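Local coordinates for protein 4-hydroxybutyrate CoA-transferase (Porphyromonas gingivalis, PDB 3EH7) that probably transfers coenzyme A between acyl-CoA thioesters and carboxylates such as acetate, as a putative 4-hydroxybutyrate CoA-transferase of the acetyl-CoA hydrolase/transferase family, at residues Val31-Val39 against Val140-Ala148; Ile120-Pro130 against Ala152-Met163. One frame throughout, in Å; residues are numbered along the deposited sequence.

Interaction 1 of 2, residues Val31-Val39 against Val140-Ala148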
loop_
_atom_site.group_PDB
_atom_site.type_symbol
_atom_site.label_atom_id
_atom_site.label_comp_id
_atom_site.label_asym_id
_atom_site.label_seq_id
_atom_site.Cartn_x
_atom_site.Cartn_y
_atom_site.Cartn_z
ATOM N N VAL A 31 0.090 -27.971 -5.551
ATOM C CA VAL A 31 0.656 -28.556 -4.339
ATOM C C VAL A 31 1.436 -27.467 -3.649
ATOM O O VAL A 31 2.305 -26.872 -4.269
ATOM C CB VAL A 31 1.628 -29.698 -4.692
ATOM C CG1 VAL A 31 2.182 -30.341 -3.434
ATOM C CG2 VAL A 31 0.948 -30.715 -5.574
ATOM N N ALA A 32 1.095 -27.182 -2.389
ATOM C CA ALA A 32 1.821 -26.207 -1.581
ATOM C C ALA A 32 2.796 -26.971 -0.688
ATOM O O ALA A 32 2.474 -28.058 -0.210
ATOM C CB ALA A 32 0.862 -25.399 -0.745
ATOM N N LEU A 33 3.991 -26.427 -0.502
ATOM C CA LEU A 33 5.026 -27.059 0.323
ATOM C C LEU A 33 5.349 -26.133 1.431
ATOM O O LEU A 33 5.289 -24.937 1.231
ATOM C CB LEU A 33 6.317 -27.274 -0.468
ATOM C CG LEU A 33 6.292 -28.173 -1.706
ATOM C CD1 LEU A 33 7.687 -28.244 -2.280
ATOM C CD2 LEU A 33 5.789 -29.545 -1.360
ATOM N N SER A 34 5.733 -26.675 2.584
ATOM C CA SER A 34 6.300 -25.838 3.642
ATOM C C SER A 34 7.389 -24.933 3.089
ATOM O O SER A 34 8.211 -25.352 2.270
ATOM C CB SER A 34 6.891 -26.668 4.795
ATOM O OG SER A 34 5.920 -27.309 5.576
ATOM N N HIS A 35 7.380 -23.692 3.552
ATOM C CA HIS A 35 8.253 -22.639 3.055
ATOM C C HIS A 35 9.705 -22.792 3.499
ATOM O O HIS A 35 9.982 -23.264 4.594
ATOM C CB HIS A 35 7.721 -21.273 3.534
ATOM C CG HIS A 35 8.475 -20.101 2.999
ATOM N ND1 HIS A 35 8.805 -19.984 1.666
ATOM C CD2 HIS A 35 8.912 -18.965 3.597
ATOM C CE1 HIS A 35 9.448 -18.843 1.472
ATOM N NE2 HIS A 35 9.541 -18.212 2.631
ATOM N N ALA A 36 10.620 -22.365 2.623
ATOM C CA ALA A 36 12.031 -22.126 2.951
ATOM C C ALA A 36 12.709 -23.315 3.642
ATOM O O ALA A 36 12.837 -24.393 3.034
ATOM C CB ALA A 36 12.205 -20.781 3.757
ATOM N N ALA A 37 13.173 -23.132 4.874
ATOM C CA ALA A 37 14.036 -24.142 5.521
ATOM C C ALA A 37 13.267 -25.405 5.884
ATOM O O ALA A 37 13.878 -26.465 6.089
ATOM C CB ALA A 37 14.731 -23.575 6.771
ATOM N N GLY A 38 11.942 -25.295 5.930
ATOM C CA GLY A 38 11.095 -26.410 6.295
ATOM C C GLY A 38 10.548 -27.167 5.122
ATOM O O GLY A 38 9.594 -27.884 5.255
ATOM N N VAL A 39 11.132 -26.979 3.954
ATOM C CA VAL A 39 10.690 -27.717 2.771
ATOM C C VAL A 39 10.759 -29.212 3.120
ATOM O O VAL A 39 11.747 -29.669 3.677
ATOM C CB VAL A 39 11.572 -27.380 1.531
ATOM C CG1 VAL A 39 11.741 -28.588 0.643
ATOM C CG2 VAL A 39 10.975 -26.215 0.726
ATOM N N VAL A 140 9.762 -24.469 11.948
ATOM C CA VAL A 140 10.326 -23.247 11.407
ATOM C C VAL A 140 9.506 -22.612 10.259
ATOM O O VAL A 140 9.881 -21.566 9.776
ATOM C CB VAL A 140 11.804 -23.490 10.877
ATOM C CG1 VAL A 140 12.728 -23.951 11.998
ATOM C CG2 VAL A 140 11.827 -24.506 9.742
ATOM N N SER A 141 8.411 -23.243 9.822
ATOM C CA SER A 141 7.611 -22.751 8.694
ATOM C C SER A 141 6.117 -22.681 9.007
ATOM O O SER A 141 5.377 -23.636 8.810
ATOM C CB SER A 141 7.882 -23.598 7.444
ATOM O OG SER A 141 9.252 -23.488 7.088
ATOM N N CYS A 142 5.690 -21.529 9.515
ATOM C CA CYS A 142 4.295 -21.270 9.824
ATOM C C CYS A 142 3.696 -20.531 8.642
ATOM O O CYS A 142 2.893 -21.106 7.887
ATOM C CB CYS A 142 4.168 -20.485 11.133
ATOM S SG CYS A 142 2.463 -20.267 11.744
ATOM N N ASP A 143 4.078 -19.260 8.477
ATOM C CA ASP A 143 3.855 -18.532 7.209
ATOM C C ASP A 143 2.509 -18.799 6.487
ATOM O O ASP A 143 1.451 -18.507 7.033
ATOM C CB ASP A 143 5.108 -18.688 6.320
ATOM C CG ASP A 143 5.533 -20.141 6.102
ATOM O OD1 ASP A 143 4.872 -20.853 5.309
ATOM O OD2 ASP A 143 6.562 -20.555 6.690
ATOM N N TYR A 144 2.528 -19.306 5.263
ATOM C CA TYR A 144 1.318 -19.762 4.605
ATOM C C TYR A 144 1.201 -21.283 4.691
ATOM O O TYR A 144 0.207 -21.849 4.259
ATOM C CB TYR A 144 1.307 -19.347 3.126
ATOM C CG TYR A 144 2.367 -20.070 2.312
ATOM C CD1 TYR A 144 2.106 -21.296 1.710
ATOM C CD2 TYR A 144 3.653 -19.560 2.216
ATOM C CE1 TYR A 144 3.085 -21.953 0.996
ATOM C CE2 TYR A 144 4.637 -20.211 1.512
ATOM C CZ TYR A 144 4.351 -21.405 0.899
ATOM O OH TYR A 144 5.350 -22.046 0.203
ATOM N N SER A 145 2.254 -21.943 5.180
ATOM C CA SER A 145 2.310 -23.402 5.236
ATOM C C SER A 145 1.201 -23.930 6.125
ATOM O O SER A 145 0.503 -24.891 5.765
ATOM C CB SER A 145 3.679 -23.872 5.756
ATOM O OG SER A 145 4.761 -23.370 4.978
ATOM N N LYS A 146 1.015 -23.301 7.285
ATOM C CA LYS A 146 -0.050 -23.691 8.205
ATOM C C LYS A 146 -1.437 -23.436 7.616
ATOM O O LYS A 146 -2.250 -24.363 7.583
ATOM C CB LYS A 146 0.128 -23.018 9.564
ATOM C CG LYS A 146 -1.063 -23.089 10.524
ATOM C CD LYS A 146 -0.598 -22.705 11.931
ATOM C CE LYS A 146 -1.626 -22.921 12.979
ATOM N NZ LYS A 146 -2.670 -21.980 12.828
ATOM N N PRO A 147 -1.702 -22.197 7.141
ATOM C CA PRO A 147 -2.950 -21.948 6.427
ATOM C C PRO A 147 -3.199 -22.931 5.278
ATOM O O PRO A 147 -4.321 -23.373 5.118
ATOM C CB PRO A 147 -2.777 -20.536 5.900
ATOM C CG PRO A 147 -1.876 -19.872 6.880
ATOM C CD PRO A 147 -1.016 -20.927 7.477
ATOM N N ALA A 148 -2.163 -23.305 4.526
ATOM C CA ALA A 148 -2.350 -24.283 3.448
ATOM C C ALA A 148 -2.816 -25.634 4.003
ATOM O O ALA A 148 -3.769 -26.223 3.493
ATOM C CB ALA A 148 -1.073 -24.445 2.617
HETATM O O HOH W 1 5.627 -26.421 7.943
HETATM O O HOH W 2 7.751 -21.406 -0.256
HETATM O O HOH W 3 11.633 -21.872 7.233
#

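Interaction 2 of 2, residues Ile120-Pro130 against Ala152-Met163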
loop_
_atom_site.group_PDB
_atom_site.type_symbol
_atom_site.label_atom_id
_atom_site.label_comp_id
_atom_site.label_asym_id
_atom_site.label_seq_id
_atom_site.Cartn_x
_atom_site.Cartn_y
_atom_site.Cartn_z
ATOM N N ILE A 120 -5.512 -24.666 -3.307
ATOM C CA ILE A 120 -4.458 -25.622 -3.047
ATOM C C ILE A 120 -5.092 -27.002 -2.893
ATOM O O ILE A 120 -5.883 -27.236 -1.975
ATOM C CB ILE A 120 -3.683 -25.241 -1.782
ATOM C CG1 ILE A 120 -2.785 -24.047 -2.085
ATOM C CG2 ILE A 120 -2.877 -26.430 -1.272
ATOM C CD1 ILE A 120 -2.403 -23.300 -0.873
ATOM N N ASP A 121 -4.733 -27.925 -3.774
ATOM C CA ASP A 121 -5.305 -29.231 -3.700
ATOM C C ASP A 121 -4.592 -30.096 -2.660
ATOM O O ASP A 121 -5.223 -30.949 -2.028
ATOM C CB ASP A 121 -5.227 -29.898 -5.066
ATOM C CG ASP A 121 -6.011 -29.140 -6.139
ATOM O OD1 ASP A 121 -7.231 -29.352 -6.243
ATOM O OD2 ASP A 121 -5.402 -28.339 -6.868
ATOM N N VAL A 122 -3.281 -29.898 -2.520
ATOM C CA VAL A 122 -2.434 -30.723 -1.674
ATOM C C VAL A 122 -1.460 -29.832 -0.904
ATOM O O VAL A 122 -0.853 -28.932 -1.483
ATOM C CB VAL A 122 -1.662 -31.740 -2.500
ATOM C CG1 VAL A 122 -0.778 -32.610 -1.607
ATOM C CG2 VAL A 122 -2.621 -32.614 -3.260
ATOM N N ALA A 123 -1.361 -30.054 0.406
ATOM C CA ALA A 123 -0.378 -29.380 1.251
ATOM C C ALA A 123 0.571 -30.456 1.739
ATOM O O ALA A 123 0.138 -31.439 2.356
ATOM C CB ALA A 123 -1.048 -28.695 2.448
ATOM N N ILE A 124 1.855 -30.306 1.433
ATOM C CA ILE A 124 2.866 -31.186 2.007
ATOM C C ILE A 124 3.623 -30.321 3.009
ATOM O O ILE A 124 4.403 -29.445 2.617
ATOM C CB ILE A 124 3.808 -31.802 0.970
ATOM C CG1 ILE A 124 3.040 -32.381 -0.208
ATOM C CG2 ILE A 124 4.584 -32.951 1.589
ATOM C CD1 ILE A 124 3.938 -33.054 -1.254
ATOM N N VAL A 125 3.367 -30.557 4.296
ATOM C CA VAL A 125 4.005 -29.778 5.324
ATOM C C VAL A 125 4.934 -30.621 6.200
ATOM O O VAL A 125 4.582 -31.723 6.613
ATOM C CB VAL A 125 2.968 -28.981 6.163
ATOM C CG1 VAL A 125 2.327 -27.911 5.272
ATOM C CG2 VAL A 125 1.925 -29.894 6.830
ATOM N N GLN A 126 6.112 -30.069 6.488
ATOM C CA GLN A 126 7.010 -30.653 7.457
ATOM C C GLN A 126 6.629 -30.238 8.896
ATOM O O GLN A 126 6.340 -29.079 9.164
ATOM C CB GLN A 126 8.460 -30.318 7.141
ATOM C CG GLN A 126 9.394 -31.120 7.996
ATOM C CD GLN A 126 10.843 -30.747 7.872
ATOM O OE1 GLN A 126 11.655 -31.238 8.648
ATOM N NE2 GLN A 126 11.191 -29.905 6.889
ATOM N N LEU A 127 6.621 -31.219 9.797
ATOM C CA LEU A 127 6.165 -31.024 11.168
ATOM C C LEU A 127 7.104 -31.650 12.188
ATOM O O LEU A 127 7.867 -32.573 11.884
ATOM C CB LEU A 127 4.769 -31.629 11.346
ATOM C CG LEU A 127 3.626 -31.218 10.404
ATOM C CD1 LEU A 127 2.479 -32.242 10.520
ATOM C CD2 LEU A 127 3.120 -29.790 10.679
ATOM N N SER A 128 7.017 -31.154 13.415
ATOM C CA SER A 128 7.687 -31.771 14.536
ATOM C C SER A 128 6.893 -32.973 14.971
ATOM O O SER A 128 5.738 -33.147 14.588
ATOM C CB SER A 128 7.790 -30.808 15.715
ATOM O OG SER A 128 6.513 -30.645 16.327
HETATM N N MSE A 129 7.523 -33.794 15.807
HETATM C CA MSE A 129 6.872 -34.944 16.411
HETATM C C MSE A 129 5.651 -34.466 17.201
HETATM O O MSE A 129 5.701 -33.398 17.762
HETATM C CB MSE A 129 7.851 -35.623 17.377
HETATM C CG MSE A 129 8.945 -36.372 16.686
HETATM SE SE MSE A 129 8.244 -37.971 15.842
HETATM C CE MSE A 129 7.986 -39.151 17.386
ATOM N N PRO A 130 4.563 -35.262 17.241
ATOM C CA PRO A 130 3.414 -34.878 18.040
ATOM C C PRO A 130 3.717 -34.868 19.525
ATOM O O PRO A 130 4.482 -35.701 20.039
ATOM C CB PRO A 130 2.393 -35.978 17.747
ATOM C CG PRO A 130 3.209 -37.146 17.465
ATOM C CD PRO A 130 4.361 -36.595 16.648
ATOM N N ALA A 152 -6.241 -27.353 2.587
ATOM C CA ALA A 152 -6.074 -28.233 1.419
ATOM C C ALA A 152 -6.949 -29.459 1.519
ATOM O O ALA A 152 -7.158 -30.006 2.591
ATOM C CB ALA A 152 -4.635 -28.647 1.243
ATOM N N HIS A 153 -7.397 -29.907 0.352
ATOM C CA HIS A 153 -8.217 -31.102 0.182
ATOM C C HIS A 153 -7.492 -32.330 0.740
ATOM O O HIS A 153 -8.106 -33.214 1.365
ATOM C CB HIS A 153 -8.455 -31.267 -1.322
ATOM C CG HIS A 153 -9.759 -31.901 -1.680
ATOM N ND1 HIS A 153 -10.975 -31.301 -1.424
ATOM C CD2 HIS A 153 -10.039 -33.053 -2.339
ATOM C CE1 HIS A 153 -11.952 -32.075 -1.870
ATOM N NE2 HIS A 153 -11.411 -33.147 -2.427
ATOM N N LEU A 154 -6.184 -32.385 0.500
ATOM C CA LEU A 154 -5.314 -33.497 0.930
ATOM C C LEU A 154 -4.092 -32.923 1.631
ATOM O O LEU A 154 -3.470 -31.986 1.128
ATOM C CB LEU A 154 -4.869 -34.348 -0.276
ATOM C CG LEU A 154 -3.966 -35.575 -0.047
ATOM C CD1 LEU A 154 -4.714 -36.768 0.557
ATOM C CD2 LEU A 154 -3.316 -36.007 -1.362
ATOM N N VAL A 155 -3.776 -33.477 2.794
ATOM C CA VAL A 155 -2.703 -33.003 3.608
ATOM C C VAL A 155 -1.766 -34.161 3.900
ATOM O O VAL A 155 -2.176 -35.216 4.437
ATOM C CB VAL A 155 -3.218 -32.373 4.938
ATOM C CG1 VAL A 155 -2.039 -31.843 5.768
ATOM C CG2 VAL A 155 -4.215 -31.243 4.650
ATOM N N ILE A 156 -0.511 -33.968 3.502
ATOM C CA ILE A 156 0.584 -34.881 3.827
ATOM C C ILE A 156 1.473 -34.181 4.847
ATOM O O ILE A 156 1.980 -33.070 4.583
ATOM C CB ILE A 156 1.445 -35.225 2.600
ATOM C CG1 ILE A 156 0.578 -35.847 1.517
ATOM C CG2 ILE A 156 2.605 -36.136 2.995
ATOM C CD1 ILE A 156 1.222 -35.820 0.139
ATOM N N GLY A 157 1.629 -34.813 6.006
ATOM C CA GLY A 157 2.490 -34.310 7.056
ATOM C C GLY A 157 3.777 -35.105 7.085
ATOM O O GLY A 157 3.754 -36.316 7.289
ATOM N N GLU A 158 4.899 -34.418 6.897
ATOM C CA GLU A 158 6.211 -35.063 6.959
ATOM C C GLU A 158 6.776 -34.828 8.346
ATOM O O GLU A 158 7.268 -33.733 8.633
ATOM C CB GLU A 158 7.149 -34.494 5.887
ATOM C CG GLU A 158 8.497 -35.187 5.815
ATOM C CD GLU A 158 9.260 -34.892 4.531
ATOM O OE1 GLU A 158 8.710 -35.133 3.438
ATOM O OE2 GLU A 158 10.412 -34.421 4.618
ATOM N N ILE A 159 6.687 -35.834 9.211
ATOM C CA ILE A 159 7.112 -35.677 10.599
ATOM C C ILE A 159 8.601 -36.011 10.751
ATOM O O ILE A 159 9.028 -37.163 10.686
ATOM C CB ILE A 159 6.254 -36.517 11.578
ATOM C CG1 ILE A 159 4.784 -36.129 11.441
ATOM C CG2 ILE A 159 6.708 -36.298 13.001
ATOM C CD1 ILE A 159 3.881 -36.688 12.566
ATOM N N ASN A 160 9.387 -34.965 10.949
ATOM C CA ASN A 160 10.829 -35.100 11.031
ATOM C C ASN A 160 11.285 -35.015 12.497
ATOM O O ASN A 160 10.958 -34.062 13.229
ATOM C CB ASN A 160 11.462 -34.014 10.154
ATOM C CG ASN A 160 12.987 -34.053 10.123
ATOM O OD1 ASN A 160 13.654 -34.928 10.701
ATOM N ND2 ASN A 160 13.551 -33.061 9.437
ATOM N N ARG A 161 12.045 -36.008 12.917
ATOM C CA ARG A 161 12.541 -36.027 14.298
ATOM C C ARG A 161 13.378 -34.785 14.573
ATOM O O ARG A 161 13.510 -34.372 15.722
ATOM C CB ARG A 161 13.404 -37.253 14.602
ATOM C CG ARG A 161 12.891 -38.617 14.152
ATOM C CD ARG A 161 11.460 -38.847 14.425
ATOM N NE ARG A 161 11.119 -40.267 14.435
ATOM C CZ ARG A 161 11.115 -41.076 13.379
ATOM N NH1 ARG A 161 10.803 -42.354 13.544
ATOM N NH2 ARG A 161 11.414 -40.630 12.160
ATOM N N GLN A 162 13.940 -34.198 13.519
ATOM C CA GLN A 162 14.822 -33.051 13.674
ATOM C C GLN A 162 14.145 -31.709 13.434
ATOM O O GLN A 162 14.795 -30.679 13.577
ATOM C CB GLN A 162 16.063 -33.224 12.791
ATOM C CG GLN A 162 16.860 -34.457 13.168
ATOM C CD GLN A 162 18.233 -34.494 12.558
ATOM O OE1 GLN A 162 18.926 -33.477 12.530
ATOM N NE2 GLN A 162 18.648 -35.675 12.062
HETATM N N MSE A 163 12.859 -31.703 13.079
HETATM C CA MSE A 163 12.122 -30.447 12.999
HETATM C C MSE A 163 11.783 -29.987 14.416
HETATM O O MSE A 163 11.133 -30.723 15.182
HETATM C CB MSE A 163 10.842 -30.592 12.207
HETATM C CG MSE A 163 10.027 -29.303 12.187
HETATM SE SE MSE A 163 10.863 -27.930 11.102
HETATM C CE MSE A 163 9.512 -27.865 9.727
HETATM O O HOH W 4 10.488 -33.263 15.970
#

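Interaction 1 of 2, residues Val31-Val39 against Val140-Ala148
His35 packs its CB against the carboxylate of Asp143, 3.4 Å from both OD1 and OD2, and its CG close to Tyr144 CE2. With CG anti to the backbone N (chi1 -176°), the imidazole reaches past the carboxylate, the two planes 77° apart. The His35 and Tyr144 rings meet obliquely, and one water, at the edge of both, links His35 ND1 to Tyr144 OH; NE2 is held by Ser336. On the backbone side, two serines grip His35. Its N-H donates to Ser145 OG at 3.0 Å, and its carbonyl O accepts from Ser141 OG at 2.6 Å as well as from Gly38 N. Ser145 OG donates to Asp143 OD1 on its syn lone pair, 2.5 Å away, while Ser145 N meets that oxygen from above the carboxylate plane. Giving to Asp143 and accepting from His35 fixes the rotation of the Ser145 hydroxyl. Ala32 CB rests on Ala148 CB at 4.0 Å. Ser34 OG and Ser141 O share a water, though Ser34 OG also bonds to Gln126 N. The arrangement is a capped helix start, Asp143 being the capping side chain, set against the loop leaving the C-terminal end of a parallel strand, as in Rossmann-like α/β domains.

Interaction 2 of 2, residues Ile120-Pro130 against Ala152-Met163
Ala152 opens the contact by pressing CB against Ala123 CB (3.8 Å) and Ile120 CG2. His153 follows with CB over Asp121 O, its ring leading away. From Leu154 onward the backbones lock into parallel register: Leu154 N donates to Asp121 O, Ala123 N to Leu154 O, and the ladder runs on to Asn160 N, which donates to Leu127 O. Leu154 lies alongside Val122, CD2 to CG2. Ile156, with CG1 beside its backbone N (chi1 -58°), lies alongside Ile124 on the same face and sends CD1 to within 3.9 Å of Ile124 CG1. Gly157 brings its CA to 4.0 Å from Leu127 CD1. Glu158 N donates to Val125 O at 2.7 Å; its carboxylate is held by Tyr185 and Cys43 N. Ile159 turns to the face that carries Val125 and Leu127, where CG2 meets the selenium (SE) of selenomethionine Met129 at 3.6 Å and CD1 meets Pro130 CD. Asn160 uses both ends of its amide: ND2 donates to Gln126 OE1 (2.7 Å, 162° at the hydrogen), with the amide planes only 19° apart, and also to Tyr185 O, while OD1 accepts from Gln162 N in an Asx turn. Arg161 brings CD to Met129 SE, and Met163, a selenomethionine ending the type I turn, folds its CE against Gln126 CD at 3.7 Å. A water joins Met129 N to Asn160 O and Met163 O. The pair sits inside a parallel sheet, strand 30-33 bordering 122-127 and strand 179-183 bordering 154-160, with strand 135-137 touching Leu127 and Ile159.

How the interactions relate
From the N terminus the chain first lays down strand 30-33 and its exit loop, later reaches 120-130, then returns at 140-148 to close interaction 1 across about a hundred residues. Interaction 2 closes only a short loop, from 120-130 to 152-163, and its segments alternate with those of interaction 1, so the two cross. The connection between the paired strands of interaction 2 holds the short strand 135-137 and helix 145-151, whose start belongs to interaction 1: a beta-alpha-beta crossover. The contacts meet directly where Ala32 N and O probably bond to Val122 O and Ile124 N. Together they tie strands 30-33, 122-127 and 154-160 to the crossover helix.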